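Local atomic coordinates of FEZ-1 protein (PDB entry 5WCK), a protein that probably hydrolyses the beta-lactam ring of antibiotics, as a monomeric subclass B3 metallo-beta-lactamase that binds two zinc ions. Residues 96-99 and 100-104. The protein carries 2 engineered substitutions. Numbering follows the deposited sequence.
Sequences EDVS and VILSG
Helix 95-103 closes with a Schellman motif, and in its final turns Val98 and Ser99 meet Leu102 and Ser103 one turn further on. Ser99 O is gripped twice by Ser103: the backbone N donates to it at 3.0 Å and the hydroxyl OG at 2.9 Å, the two arriving from opposite faces of the carbonyl plane. The hydroxyl can fold back this far because OG sits between the backbone N and the carbonyl carbon (chi1 72°); it also bonds to Ser107 N in the loop beyond, while Ser99 OG pairs with Ser107 OG. Gly104, with a positive phi of 60°, turns the chain out of the helix, and its N reaches back to Ile101 O at 3.2 Å.

One residue earlier, Leu102 N donates to Val98 O at 2.9 Å. The two side chains run side by side, pointing the same way, with Val98 CG1 against Leu102 CD1 at 3.8 Å and Leu102 CG leaning over Val98 O. The helix is the crossover of a beta-alpha-beta unit between the parallel strands 90-94 and 126-128, and Ile101 and Val98 both pack on Val93 of the first of these. Ile101 N makes a longer bond to Asp97 O, 3.3 Å. Val100 N does not bond directly to Glu96 O; a water donates to Glu96 O at 2.7 Å and accepts from Val100 N, bridging the turn. At the end of the helix nearer the zinc ions, the buried Asp97 carboxylate takes hydrogen bonds through OD2 from Thr150 OG1 and Ala72 N, tying the helix to the chain between the zinc ligands His71 and His73 and to the residue following His149.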
# COMPACT_ATOMS: atom_id res chain seq x y z
N GLU A 96 -7.51 12.61 2.85
CA GLU A 96 -6.79 13.45 1.89
C GLU A 96 -6.73 12.84 0.49
O GLU A 96 -6.46 13.59 -0.49
CB GLU A 96 -5.38 13.72 2.40
CG GLU A 96 -5.30 14.67 3.60
CD GLU A 96 -5.59 14.11 5.00
OE1 GLU A 96 -5.96 12.89 5.14
OE2 GLU A 96 -5.47 14.89 5.98
N ASP A 97 -6.95 11.52 0.35
CA ASP A 97 -6.97 10.87 -0.97
C ASP A 97 -8.38 10.59 -1.53
O ASP A 97 -8.50 10.08 -2.62
CB ASP A 97 -6.17 9.57 -0.96
CG ASP A 97 -4.71 9.72 -1.34
OD1 ASP A 97 -4.28 10.86 -1.68
OD2 ASP A 97 -4.01 8.69 -1.26
N VAL A 98 -9.44 10.92 -0.78
CA VAL A 98 -10.82 10.60 -1.19
C VAL A 98 -11.17 11.30 -2.50
O VAL A 98 -11.76 10.68 -3.39
CB VAL A 98 -11.81 10.92 -0.07
CG1 VAL A 98 -13.26 10.87 -0.58
CG2 VAL A 98 -11.61 9.98 1.11
N SER A 99 -10.77 12.58 -2.64
CA SER A 99 -11.11 13.31 -3.87
C SER A 99 -10.59 12.57 -5.11
O SER A 99 -11.26 12.47 -6.15
CB SER A 99 -10.60 14.72 -3.84
OG SER A 99 -10.83 15.35 -5.09
N VAL A 100 -9.35 12.07 -5.04
CA VAL A 100 -8.79 11.37 -6.18
C VAL A 100 -9.57 10.09 -6.49
O VAL A 100 -9.82 9.77 -7.65
CB VAL A 100 -7.29 11.09 -5.99
CG1 VAL A 100 -6.76 10.16 -7.04
CG2 VAL A 100 -6.52 12.40 -5.98
N ILE A 101 -9.96 9.34 -5.45
CA ILE A 101 -10.72 8.12 -5.67
C ILE A 101 -12.09 8.45 -6.30
O ILE A 101 -12.49 7.80 -7.27
CB ILE A 101 -10.83 7.32 -4.36
CG1 ILE A 101 -9.44 6.85 -3.88
CG2 ILE A 101 -11.80 6.16 -4.51
CD1 ILE A 101 -8.67 6.07 -4.91
N LEU A 102 -12.79 9.45 -5.79
CA LEU A 102 -14.15 9.80 -6.31
C LEU A 102 -14.06 10.27 -7.77
O LEU A 102 -14.95 9.99 -8.57
CB LEU A 102 -14.78 10.90 -5.44
CG LEU A 102 -15.07 10.55 -3.99
CD1 LEU A 102 -15.77 11.70 -3.30
CD2 LEU A 102 -15.86 9.27 -3.84
N SER A 103 -12.97 10.96 -8.12
CA SER A 103 -12.80 11.56 -9.44
C SER A 103 -12.07 10.61 -10.40
O SER A 103 -11.81 10.97 -11.57
CB SER A 103 -12.09 12.89 -9.35
OG SER A 103 -10.71 12.73 -9.03
N GLY A 104 -11.66 9.42 -9.94
CA GLY A 104 -10.93 8.51 -10.79
C GLY A 104 -9.63 9.11 -11.31
O GLY A 104 -9.20 8.79 -12.42
O HOH W 1 -7.43 13.50 -3.04